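Local coordinates for transaminase (PDB 5G0A), which probably catalyses amino-group transfer as an S-selective omega-transaminase that uses pyridoxal-5'-phosphate and belongs to the class-III aminotransferase family, at residues T50-F55 with G430-G435; D104-E109 with G283-G288; R138-T143 with N186-M191; R406-G411 with V436-M441. All coordinates share one frame; numbering follows the deposited sequence.

Contact 1. Residues T50-F55 with G430-G435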
loop_
_atom_site.group_PDB
_atom_site.type_symbol
_atom_site.label_atom_id
_atom_site.label_comp_id
_atom_site.label_asym_id
_atom_site.label_seq_id
_atom_site.Cartn_x
_atom_site.Cartn_y
_atom_site.Cartn_z
ATOM N N THR B 50 26.749 42.822 8.345
ATOM C CA THR B 50 27.092 41.813 9.379
ATOM C C THR B 50 27.552 40.512 8.705
ATOM O O THR B 50 26.902 40.038 7.774
ATOM C CB THR B 50 25.881 41.514 10.299
ATOM O OG1 THR B 50 25.487 42.705 10.991
ATOM C CG2 THR B 50 26.174 40.403 11.344
ATOM N N ARG B 51 28.667 39.952 9.178
ATOM C CA ARG B 51 29.259 38.751 8.586
ATOM C C ARG B 51 29.109 37.585 9.541
ATOM O O ARG B 51 29.339 37.726 10.742
ATOM C CB ARG B 51 30.741 38.954 8.279
ATOM C CG ARG B 51 31.054 39.942 7.161
ATOM C CD ARG B 51 32.540 39.880 6.886
ATOM N NE ARG B 51 32.839 39.134 5.666
ATOM C CZ ARG B 51 33.828 38.256 5.530
ATOM N NH1 ARG B 51 34.629 37.956 6.552
ATOM N NH2 ARG B 51 34.002 37.655 4.361
ATOM N N LEU B 52 28.740 36.428 9.000
ATOM C CA LEU B 52 28.468 35.237 9.810
ATOM C C LEU B 52 29.311 34.096 9.264
ATOM O O LEU B 52 29.238 33.785 8.071
ATOM C CB LEU B 52 26.976 34.863 9.753
ATOM C CG LEU B 52 25.957 35.928 10.199
ATOM C CD1 LEU B 52 24.532 35.520 9.846
ATOM C CD2 LEU B 52 26.083 36.244 11.692
ATOM N N LEU B 53 30.152 33.500 10.110
ATOM C CA LEU B 53 30.966 32.376 9.674
ATOM C C LEU B 53 30.106 31.108 9.763
ATOM O O LEU B 53 29.589 30.760 10.827
ATOM C CB LEU B 53 32.227 32.241 10.563
ATOM C CG LEU B 53 33.103 31.013 10.312
ATOM C CD1 LEU B 53 33.628 30.943 8.878
ATOM C CD2 LEU B 53 34.260 30.991 11.324
ATOM N N ASP B 54 29.923 30.438 8.628
ATOM C CA ASP B 54 28.884 29.415 8.535
ATOM C C ASP B 54 29.460 28.004 8.687
ATOM O O ASP B 54 29.890 27.407 7.707
ATOM C CB ASP B 54 28.166 29.545 7.177
ATOM C CG ASP B 54 27.008 28.570 7.035
ATOM O OD1 ASP B 54 26.559 27.995 8.051
ATOM O OD2 ASP B 54 26.565 28.379 5.890
ATOM N N PHE B 55 29.475 27.476 9.913
ATOM C CA PHE B 55 29.967 26.118 10.111
ATOM C C PHE B 55 28.850 25.062 10.055
ATOM O O PHE B 55 28.967 23.982 10.650
ATOM C CB PHE B 55 30.895 25.995 11.346
ATOM C CG PHE B 55 32.357 26.073 11.000
ATOM C CD1 PHE B 55 32.860 27.172 10.300
ATOM C CD2 PHE B 55 33.236 25.043 11.351
ATOM C CE1 PHE B 55 34.203 27.250 9.949
ATOM C CE2 PHE B 55 34.590 25.123 11.018
ATOM C CZ PHE B 55 35.071 26.223 10.308
ATOM N N GLY B 430 29.487 35.667 16.354
ATOM C CA GLY B 430 29.323 35.722 14.895
ATOM C C GLY B 430 29.581 34.403 14.176
ATOM O O GLY B 430 29.978 34.408 13.011
ATOM N N VAL B 431 29.377 33.283 14.875
ATOM C CA VAL B 431 29.617 31.950 14.317
ATOM C C VAL B 431 28.315 31.161 14.302
ATOM O O VAL B 431 27.538 31.202 15.268
ATOM C CB VAL B 431 30.724 31.173 15.082
ATOM C CG1 VAL B 431 30.859 29.742 14.565
ATOM C CG2 VAL B 431 32.069 31.889 14.959
ATOM N N LEU B 432 28.053 30.499 13.168
ATOM C CA LEU B 432 26.924 29.567 13.037
ATOM C C LEU B 432 27.464 28.156 13.192
ATOM O O LEU B 432 28.216 27.679 12.349
ATOM C CB LEU B 432 26.246 29.720 11.654
ATOM C CG LEU B 432 25.656 31.112 11.365
ATOM C CD1 LEU B 432 25.387 31.331 9.881
ATOM C CD2 LEU B 432 24.374 31.309 12.166
ATOM N N ILE B 433 27.094 27.490 14.275
ATOM C CA ILE B 433 27.577 26.129 14.544
ATOM C C ILE B 433 26.573 25.490 15.482
ATOM O O ILE B 433 25.965 26.191 16.294
ATOM C CB ILE B 433 29.023 26.125 15.127
ATOM C CG1 ILE B 433 29.675 24.742 15.011
ATOM C CG2 ILE B 433 29.043 26.643 16.568
ATOM C CD1 ILE B 433 31.198 24.749 15.094
ATOM N N GLY B 434 26.371 24.185 15.340
ATOM C CA GLY B 434 25.357 23.470 16.107
ATOM C C GLY B 434 25.077 22.106 15.520
ATOM O O GLY B 434 26.007 21.382 15.151
ATOM N N GLY B 435 23.800 21.748 15.448
ATOM C CA GLY B 435 23.414 20.430 14.928
ATOM C C GLY B 435 21.947 20.311 14.565
ATOM O O GLY B 435 21.143 21.202 14.858
HETATM O O HOH W 1 31.672 36.504 12.029
HETATM O O HOH W 2 27.568 23.029 13.000
#
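Leu52 and Leu432 both hold CG anti to their own carbonyl carbon (chi1 -58° and -61°), and this brings CD1 of Leu432 to 3.9 Å from CB of Leu52. Asp54 is turned differently, with CG anti to the backbone N (chi1 -176°). Its OD1 therefore lies 4.0 Å from CD1 of Leu432, and the two side chains meet at a slant. That approach is not polar. The carboxylate takes its hydrogen bonds from the backbone N of Gln58 and of Phe56. Leu44 and Leu427 of the same chain also pack on Leu432, as does Tyr89 of the second subunit.

On the face with Leu53 and Val431, CD2 of Leu53 lies 4.3 Å from CG2 of Val431. Helix 451-468 covers both. Further on, CD1 of Ile433 rests 4.0 Å from CB of Phe55.

The backbones are tied by three bonds. Leu53 N donates to Gly430 O at 3.0 Å and Leu432 N to Leu53 O at 2.8 Å, both nearly straight. Phe55 N donates to Leu432 O at 2.7 Å along a more bent path. A water donates to both Arg51 O and Gly430 O, so Gly430 O receives two donors.

This parallel pairing adds strand 431-432 as the outermost strand, within this chain, of a small mixed sheet. It joins early and late chain parts, as in the small domain of fold-type I aminotransferases.

Contact 2. Residues D104-E109 with G283-G288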
loop_
_atom_site.group_PDB
_atom_site.type_symbol
_atom_site.label_atom_id
_atom_site.label_comp_id
_atom_site.label_asym_id
_atom_site.label_seq_id
_atom_site.Cartn_x
_atom_site.Cartn_y
_atom_site.Cartn_z
ATOM N N ASP B 104 37.654 10.764 -14.622
ATOM C CA ASP B 104 38.625 11.653 -13.941
ATOM C C ASP B 104 38.595 11.609 -12.409
ATOM O O ASP B 104 39.586 11.889 -11.735
ATOM C CB ASP B 104 38.497 13.100 -14.450
ATOM C CG ASP B 104 38.593 13.194 -15.963
ATOM O OD1 ASP B 104 39.225 12.303 -16.596
ATOM O OD2 ASP B 104 38.041 14.160 -16.525
ATOM N N ILE B 105 37.440 11.258 -11.852
ATOM C CA ILE B 105 37.296 11.098 -10.423
ATOM C C ILE B 105 37.351 9.617 -10.001
ATOM O O ILE B 105 38.101 9.247 -9.079
ATOM C CB ILE B 105 35.978 11.778 -9.961
ATOM C CG1 ILE B 105 36.101 13.303 -10.201
ATOM C CG2 ILE B 105 35.670 11.419 -8.510
ATOM C CD1 ILE B 105 34.921 14.157 -9.751
ATOM N N LEU B 106 36.575 8.775 -10.677
ATOM C CA LEU B 106 36.467 7.346 -10.301
ATOM C C LEU B 106 37.200 6.402 -11.267
ATOM O O LEU B 106 36.896 5.194 -11.355
ATOM C CB LEU B 106 34.980 6.953 -10.190
ATOM C CG LEU B 106 34.224 7.592 -9.022
ATOM C CD1 LEU B 106 32.739 7.219 -9.169
ATOM C CD2 LEU B 106 34.767 7.147 -7.650
ATOM N N GLY B 107 38.182 6.937 -11.989
ATOM C CA GLY B 107 38.926 6.111 -12.956
ATOM C C GLY B 107 39.692 4.955 -12.336
ATOM O O GLY B 107 40.069 4.018 -13.040
ATOM N N ASP B 108 39.925 5.028 -11.024
ATOM C CA ASP B 108 40.592 3.953 -10.272
ATOM C C ASP B 108 39.662 2.827 -9.822
ATOM O O ASP B 108 40.095 1.870 -9.159
ATOM C CB ASP B 108 41.387 4.501 -9.081
ATOM C CG ASP B 108 40.500 5.195 -8.020
ATOM O OD1 ASP B 108 39.392 5.684 -8.357
ATOM O OD2 ASP B 108 40.949 5.278 -6.859
ATOM N N GLU B 109 38.392 2.919 -10.203
ATOM C CA GLU B 109 37.422 1.878 -9.812
ATOM C C GLU B 109 36.714 1.378 -11.050
ATOM O O GLU B 109 36.449 2.158 -11.974
ATOM C CB GLU B 109 36.425 2.436 -8.778
ATOM C CG GLU B 109 37.091 2.928 -7.505
ATOM C CD GLU B 109 36.116 3.429 -6.446
ATOM O OE1 GLU B 109 34.877 3.385 -6.682
ATOM O OE2 GLU B 109 36.591 3.866 -5.374
ATOM N N GLY B 283 32.290 9.109 0.371
ATOM C CA GLY B 283 32.268 8.509 1.706
ATOM C C GLY B 283 32.560 7.022 1.706
ATOM O O GLY B 283 33.273 6.542 2.600
ATOM N N TYR B 284 32.032 6.290 0.728
ATOM C CA TYR B 284 32.227 4.822 0.701
ATOM C C TYR B 284 33.697 4.445 0.546
ATOM O O TYR B 284 34.089 3.329 0.881
ATOM C CB TYR B 284 31.379 4.110 -0.386
ATOM C CG TYR B 284 31.838 4.334 -1.818
ATOM C CD1 TYR B 284 32.842 3.532 -2.385
ATOM C CD2 TYR B 284 31.258 5.333 -2.609
ATOM C CE1 TYR B 284 33.255 3.722 -3.687
ATOM C CE2 TYR B 284 31.668 5.538 -3.927
ATOM C CZ TYR B 284 32.685 4.739 -4.445
ATOM O OH TYR B 284 33.098 4.916 -5.736
ATOM N N GLN B 285 34.492 5.362 0.000
ATOM C CA GLN B 285 35.913 5.070 -0.286
ATOM C C GLN B 285 36.781 4.885 0.952
ATOM O O GLN B 285 37.910 4.374 0.857
ATOM C CB GLN B 285 36.517 6.128 -1.212
ATOM C CG GLN B 285 35.870 6.088 -2.586
ATOM C CD GLN B 285 36.384 7.158 -3.523
ATOM O OE1 GLN B 285 36.523 8.332 -3.153
ATOM N NE2 GLN B 285 36.670 6.758 -4.742
ATOM N N HIS B 286 36.275 5.301 2.104
ATOM C CA HIS B 286 36.950 4.971 3.363
ATOM C C HIS B 286 36.939 3.487 3.698
ATOM O O HIS B 286 37.718 3.055 4.556
ATOM C CB HIS B 286 36.356 5.754 4.525
ATOM C CG HIS B 286 36.618 7.220 4.442
ATOM N ND1 HIS B 286 37.782 7.796 4.912
ATOM C CD2 HIS B 286 35.887 8.225 3.905
ATOM C CE1 HIS B 286 37.741 9.100 4.696
ATOM N NE2 HIS B 286 36.606 9.386 4.074
ATOM N N TYR B 287 36.079 2.711 3.019
ATOM C CA TYR B 287 35.779 1.329 3.452
ATOM C C TYR B 287 36.258 0.196 2.539
ATOM O O TYR B 287 35.953 -0.977 2.787
ATOM C CB TYR B 287 34.266 1.201 3.780
ATOM C CG TYR B 287 33.870 2.203 4.826
ATOM C CD1 TYR B 287 34.158 1.967 6.172
ATOM C CD2 TYR B 287 33.304 3.443 4.470
ATOM C CE1 TYR B 287 33.855 2.902 7.140
ATOM C CE2 TYR B 287 33.003 4.381 5.434
ATOM C CZ TYR B 287 33.282 4.099 6.761
ATOM O OH TYR B 287 32.995 5.013 7.723
ATOM N N GLY B 288 36.991 0.527 1.485
ATOM C CA GLY B 288 37.611 -0.504 0.631
ATOM C C GLY B 288 36.642 -1.317 -0.216
ATOM O O GLY B 288 36.947 -2.448 -0.613
HETATM O O HOH W 3 38.424 7.681 -6.912
#
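Glu109 points its side chain at Tyr284 from the opposite direction, and its carboxylate is turned 60° from the phenol ring. OE1 sits at the ring edge and accepts from Tyr284 OH at 2.5 Å, on the syn side and somewhat out of the carboxylate plane. Gln285 crosses the same carboxylate obliquely, with amide and carboxylate planes 75° apart. NE2 of Gln285 donates to OE2 of Glu109 at 3.0 Å and 170°, from above the carboxylate plane but within its own amide plane. OE1 of Gln285 accepts from Phe282 N, which fixes the amide's orientation. A water links NE2 to Ile105 O and Asp108 OD1.

CD2 of Leu106 lies 3.4 Å from Tyr284 OH. Trp111 NE1 bonds Tyr284 OH and, weakly, OE1 of Glu109. An alanine in place of Glu109 would probably leave the Tyr284 hydroxyl and one N-H of Gln285 without their acceptor.

The contact joins the type I turn Leu106-Glu109, just after helix 92-105, to the 3-10 segment 283-286. Across it each carboxylate oxygen has its own donor. The short phenol bond would be expected to stabilise the negative charge of Glu109, and the two bonds together limit turning of the carboxylate.

Contact 3. Residues R138-T143 with N186-M191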
loop_
_atom_site.group_PDB
_atom_site.type_symbol
_atom_site.label_atom_id
_atom_site.label_comp_id
_atom_site.label_asym_id
_atom_site.label_seq_id
_atom_site.Cartn_x
_atom_site.Cartn_y
_atom_site.Cartn_z
ATOM N N ARG B 138 12.298 -6.496 -8.608
ATOM C CA ARG B 138 11.904 -6.801 -7.222
ATOM C C ARG B 138 11.452 -5.522 -6.523
ATOM O O ARG B 138 11.999 -4.450 -6.812
ATOM C CB ARG B 138 13.076 -7.364 -6.410
ATOM C CG ARG B 138 13.666 -8.664 -6.948
ATOM C CD ARG B 138 14.868 -9.006 -6.094
ATOM N NE ARG B 138 15.661 -10.057 -6.740
ATOM C CZ ARG B 138 16.925 -10.325 -6.396
ATOM N NH1 ARG B 138 17.516 -9.612 -5.441
ATOM N NH2 ARG B 138 17.595 -11.293 -7.043
ATOM N N PRO B 139 10.495 -5.633 -5.583
ATOM C CA PRO B 139 9.901 -4.416 -4.984
ATOM C C PRO B 139 10.552 -3.862 -3.719
ATOM O O PRO B 139 10.520 -2.652 -3.507
ATOM C CB PRO B 139 8.477 -4.871 -4.624
ATOM C CG PRO B 139 8.633 -6.342 -4.320
ATOM C CD PRO B 139 9.639 -6.824 -5.359
ATOM N N LEU B 140 11.064 -4.710 -2.835
ATOM C CA LEU B 140 11.419 -4.235 -1.515
ATOM C C LEU B 140 12.782 -3.550 -1.472
ATOM O O LEU B 140 13.746 -3.998 -2.093
ATOM C CB LEU B 140 11.378 -5.374 -0.498
ATOM C CG LEU B 140 10.007 -6.003 -0.219
ATOM C CD1 LEU B 140 10.157 -7.049 0.872
ATOM C CD2 LEU B 140 9.003 -4.941 0.228
ATOM N N VAL B 141 12.844 -2.443 -0.741
ATOM C CA VAL B 141 14.136 -1.812 -0.482
ATOM C C VAL B 141 14.307 -1.732 1.038
ATOM O O VAL B 141 13.355 -1.413 1.786
ATOM C CB VAL B 141 14.238 -0.395 -1.124
ATOM C CG1 VAL B 141 15.521 0.303 -0.656
ATOM C CG2 VAL B 141 14.183 -0.482 -2.665
ATOM N N VAL B 142 15.515 -2.031 1.493
ATOM C CA VAL B 142 15.858 -2.011 2.913
ATOM C C VAL B 142 16.627 -0.733 3.206
ATOM O O VAL B 142 17.654 -0.447 2.557
ATOM C CB VAL B 142 16.744 -3.228 3.271
ATOM C CG1 VAL B 142 17.141 -3.180 4.742
ATOM C CG2 VAL B 142 16.015 -4.516 2.935
ATOM N N THR B 143 16.114 0.015 4.182
ATOM C CA THR B 143 16.789 1.197 4.708
ATOM C C THR B 143 17.133 0.970 6.193
ATOM O O THR B 143 16.967 -0.152 6.713
ATOM C CB THR B 143 15.884 2.423 4.532
ATOM O OG1 THR B 143 16.652 3.616 4.743
ATOM C CG2 THR B 143 14.670 2.354 5.509
ATOM N N ASN B 186 1.112 1.422 -0.155
ATOM C CA ASN B 186 1.956 0.867 -1.215
ATOM C C ASN B 186 3.469 0.810 -0.927
ATOM O O ASN B 186 4.186 0.123 -1.665
ATOM C CB ASN B 186 1.746 1.675 -2.492
ATOM C CG ASN B 186 1.717 0.820 -3.742
ATOM O OD1 ASN B 186 0.687 0.702 -4.384
ATOM N ND2 ASN B 186 2.848 0.252 -4.105
ATOM N N SER B 187 3.966 1.518 0.095
ATOM C CA SER B 187 5.445 1.579 0.304
ATOM C C SER B 187 6.026 0.177 0.394
ATOM O O SER B 187 5.466 -0.695 1.038
ATOM C CB SER B 187 5.874 2.475 1.485
ATOM O OG SER B 187 5.286 2.097 2.717
ATOM N N ALA B 188 7.133 -0.061 -0.296
ATOM C CA ALA B 188 7.726 -1.384 -0.267
ATOM C C ALA B 188 9.112 -1.287 0.415
ATOM O O ALA B 188 10.117 -1.398 -0.245
ATOM C CB ALA B 188 7.844 -1.855 -1.696
ATOM N N VAL B 189 9.133 -0.992 1.705
ATOM C CA VAL B 189 10.361 -0.654 2.425
ATOM C C VAL B 189 10.387 -1.378 3.753
ATOM O O VAL B 189 9.376 -1.429 4.496
ATOM C CB VAL B 189 10.508 0.887 2.661
ATOM C CG1 VAL B 189 11.693 1.220 3.583
ATOM C CG2 VAL B 189 10.598 1.626 1.332
ATOM N N LEU B 190 11.550 -1.933 4.062
ATOM C CA LEU B 190 11.806 -2.493 5.371
ATOM C C LEU B 190 12.819 -1.637 6.104
ATOM O O LEU B 190 13.837 -1.236 5.524
ATOM C CB LEU B 190 12.365 -3.906 5.224
ATOM C CG LEU B 190 11.572 -4.911 4.419
ATOM C CD1 LEU B 190 12.354 -6.219 4.407
ATOM C CD2 LEU B 190 10.167 -5.091 4.998
ATOM N N MET B 191 12.564 -1.374 7.381
ATOM C CA MET B 191 13.512 -0.613 8.203
ATOM C C MET B 191 14.404 -1.541 9.030
ATOM O O MET B 191 13.938 -2.178 9.980
ATOM C CB MET B 191 12.797 0.398 9.130
ATOM C CG MET B 191 13.774 1.143 10.031
ATOM S SD MET B 191 12.984 2.324 11.132
ATOM C CE MET B 191 12.543 1.258 12.511
#
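The methyl of Ala188 is a small bump set against Pro139 and Leu140, at the start of the neighbouring strand. Its CB presses on Pro139 O at 3.3 Å and on CD2 of Leu140 at 3.8 Å, with CB of Pro139 a little farther off. A larger bump follows at Leu190. Its CD1 settles in the notch between two side chains of the other strand, 4.2 Å from CD1 of Leu140 and 4.3 Å from CG2 of Val142.

The face with Val141, Thr143, Val189 and Met191 is filled differently. CG1 of Val189, anti to its backbone N (chi1 172°), leans toward CG2 of Thr143 at 3.7 Å. Thr143 sends its methyl to this meeting because OG1 is the branch anti to the backbone N (chi1 -166°). That hydroxyl bonds Val158 O, so the threonine shows its apolar branch to the valine.

The strands run parallel with a 24° twist. Val141 N donates to Ala188 O at 3.0 Å, Leu190 N to Val141 O at 3.0 Å, and Thr143 N to Leu190 O at 2.9 Å. The CA atoms of Leu140, Val189 and Val142 add CA-H...O contacts to these carbonyls.

Within this chain strand 189-192 is an outermost strand of the seven-stranded large-domain sheet, while strand 231-236 flanks 140-144 on its other side. Helix 214-226 covers Leu140, Val142 and Leu190 through Ile223, Met222 and Tyr226. Tyr185 of the third subunit packs on Pro139, Leu140 and Ala188, and Thr157 of helix 153-157 touches Val189.

Contact 4. Residues R406-G411 with V436-M441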
loop_
_atom_site.group_PDB
_atom_site.type_symbol
_atom_site.label_atom_id
_atom_site.label_comp_id
_atom_site.label_asym_id
_atom_site.label_seq_id
_atom_site.Cartn_x
_atom_site.Cartn_y
_atom_site.Cartn_z
ATOM N N ARG B 406 17.547 10.610 18.733
ATOM C CA ARG B 406 17.306 10.753 17.300
ATOM C C ARG B 406 15.853 10.436 16.922
ATOM O O ARG B 406 15.467 10.564 15.753
ATOM C CB ARG B 406 18.315 9.924 16.490
ATOM C CG ARG B 406 19.759 10.435 16.568
ATOM C CD ARG B 406 20.748 9.376 16.084
ATOM N NE ARG B 406 22.130 9.853 16.130
ATOM C CZ ARG B 406 22.945 9.736 17.178
ATOM N NH1 ARG B 406 22.531 9.143 18.296
ATOM N NH2 ARG B 406 24.191 10.205 17.106
ATOM N N ASN B 407 15.054 10.041 17.917
ATOM C CA ASN B 407 13.611 9.850 17.748
ATOM C C ASN B 407 12.798 11.044 18.256
ATOM O O ASN B 407 11.580 10.951 18.403
ATOM C CB ASN B 407 13.133 8.530 18.394
ATOM C CG ASN B 407 13.345 7.326 17.490
ATOM O OD1 ASN B 407 13.326 7.454 16.268
ATOM N ND2 ASN B 407 13.549 6.144 18.088
ATOM N N PHE B 408 13.471 12.173 18.497
ATOM C CA PHE B 408 12.784 13.402 18.922
ATOM C C PHE B 408 11.967 13.985 17.768
ATOM O O PHE B 408 12.092 13.531 16.628
ATOM C CB PHE B 408 13.794 14.445 19.466
ATOM C CG PHE B 408 14.300 15.422 18.420
ATOM C CD1 PHE B 408 14.940 14.971 17.267
ATOM C CD2 PHE B 408 14.133 16.799 18.597
ATOM C CE1 PHE B 408 15.383 15.870 16.306
ATOM C CE2 PHE B 408 14.589 17.704 17.645
ATOM C CZ PHE B 408 15.209 17.238 16.498
ATOM N N THR B 409 11.124 14.972 18.070
ATOM C CA THR B 409 10.417 15.729 17.042
ATOM C C THR B 409 10.697 17.218 17.265
ATOM O O THR B 409 11.136 17.623 18.355
ATOM C CB THR B 409 8.886 15.497 17.046
ATOM O OG1 THR B 409 8.284 16.235 18.114
ATOM C CG2 THR B 409 8.537 14.001 17.179
ATOM N N HIS B 410 10.436 18.028 16.244
ATOM C CA HIS B 410 10.595 19.471 16.375
ATOM C C HIS B 410 9.484 20.132 17.207
ATOM O O HIS B 410 9.444 21.353 17.343
ATOM C CB HIS B 410 10.738 20.139 15.001
ATOM C CG HIS B 410 12.030 19.820 14.311
ATOM N ND1 HIS B 410 12.150 18.798 13.393
ATOM C CD2 HIS B 410 13.244 20.413 14.375
ATOM C CE1 HIS B 410 13.394 18.755 12.943
ATOM N NE2 HIS B 410 14.079 19.726 13.523
ATOM N N GLY B 411 8.593 19.313 17.764
ATOM C CA GLY B 411 7.580 19.775 18.717
ATOM C C GLY B 411 8.220 20.245 20.015
ATOM O O GLY B 411 7.621 21.011 20.757
ATOM N N VAL B 436 21.603 19.195 13.932
ATOM C CA VAL B 436 20.216 18.919 13.533
ATOM C C VAL B 436 19.490 18.041 14.554
ATOM O O VAL B 436 18.268 18.136 14.722
ATOM C CB VAL B 436 20.160 18.275 12.136
ATOM C CG1 VAL B 436 20.734 19.226 11.106
ATOM C CG2 VAL B 436 20.937 16.979 12.091
ATOM N N MET B 437 20.260 17.195 15.230
ATOM C CA MET B 437 19.756 16.303 16.269
ATOM C C MET B 437 20.011 16.973 17.621
ATOM O O MET B 437 20.913 17.806 17.738
ATOM C CB MET B 437 20.457 14.940 16.188
ATOM C CG MET B 437 20.132 14.138 14.932
ATOM S SD MET B 437 18.412 13.603 14.755
ATOM C CE MET B 437 17.775 14.718 13.502
ATOM N N PRO B 438 19.216 16.622 18.642
ATOM C CA PRO B 438 19.240 17.376 19.900
ATOM C C PRO B 438 20.502 17.191 20.751
ATOM O O PRO B 438 20.891 18.123 21.470
ATOM C CB PRO B 438 18.001 16.853 20.641
ATOM C CG PRO B 438 17.808 15.470 20.114
ATOM C CD PRO B 438 18.231 15.522 18.671
ATOM N N ASN B 439 21.132 16.016 20.677
ATOM C CA ASN B 439 22.343 15.732 21.471
ATOM C C ASN B 439 23.626 15.635 20.666
ATOM O O ASN B 439 24.641 15.156 21.175
ATOM C CB ASN B 439 22.196 14.402 22.230
ATOM C CG ASN B 439 20.924 14.322 23.033
ATOM O OD1 ASN B 439 20.659 15.174 23.883
ATOM N ND2 ASN B 439 20.125 13.291 22.772
ATOM N N THR B 440 23.596 16.064 19.406
ATOM C CA THR B 440 24.709 15.769 18.528
ATOM C C THR B 440 24.969 16.945 17.627
ATOM O O THR B 440 24.093 17.369 16.887
ATOM C CB THR B 440 24.419 14.533 17.644
ATOM O OG1 THR B 440 23.805 13.500 18.441
ATOM C CG2 THR B 440 25.709 14.011 16.999
ATOM N N MET B 441 26.173 17.473 17.709
ATOM C CA MET B 441 26.612 18.500 16.791
ATOM C C MET B 441 26.949 17.882 15.460
ATOM O O MET B 441 27.454 16.769 15.414
ATOM C CB MET B 441 27.859 19.110 17.354
ATOM C CG MET B 441 27.644 19.398 18.812
ATOM S SD MET B 441 27.365 21.143 18.941
ATOM C CE MET B 441 29.113 21.496 18.928
#
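Near the cofactor site of this class-III aminotransferase fold, a CH-pi contact of Pro438 with Phe408 and a Met-aromatic contact of Met437 with the same ring pin the loop 406-411 to the loop that leads into strand 440-443. The side chain of Val436 is about 9 Å from the bound pyridoxal-5'-phosphate and lies close to a tetraethylene glycol, probably from the crystallisation liquor.

CD of Pro438 stands over one face of the Phe408 ring, 3.8 Å from its centroid and offset toward the rim. Its nearest ring atom is CD1 of Phe408, at 3.6 Å. Met437 comes in at the rim. Its CE lies close to the ring plane, 3.9 Å from CE1 of Phe408, and its SD is 5.3 Å from the ring centroid in an oblique position. The methionine chain bends about CB-CG (chi2 -65°) and again about CG-SD, and this folds it between the phenylalanine and Arg406. CZ of Phe408 reaches Val436 O at 3.6 Å. An alanine at Phe408 would probably open a gap under Pro438 and leave the methyl end of Met437 free to shift.

Next to the ring, His410 binds Glu326 of the second subunit through ND1, and an ST turn at Thr409 shapes the loop. The chain of Arg406 crosses Met437 at about a right angle, with CG 3.9 Å from SD of Met437. Its guanidinium is held by Ser244 O and Gly243 O. Over one face of the guanidinium lies OG1 of Thr440, 3.6 Å from NH2 of Arg406.

In the fold
Along the chain, contact 3 is nested inside the loop closed by contact 2, itself nested inside that of contact 1. Contact 4 follows contact 3 and interlocks with contact 1, because their segments alternate. These two also touch, Gly434 O lying 3.7 Å from CB of Met441, but belong to different small sheets. Contact 3 lies in the seven-stranded sheet, across the chain's centre from contact 1, with centres about 39 Å apart. Between nearest atoms contact 2 is about 15 Å from contact 3 and about 14 Å from contact 4, which lies across the chain's centre. Contacts 1 and 3 thus join sequence-distant strands in a small and the large sheet, consistent with two-domain fold-type I architecture.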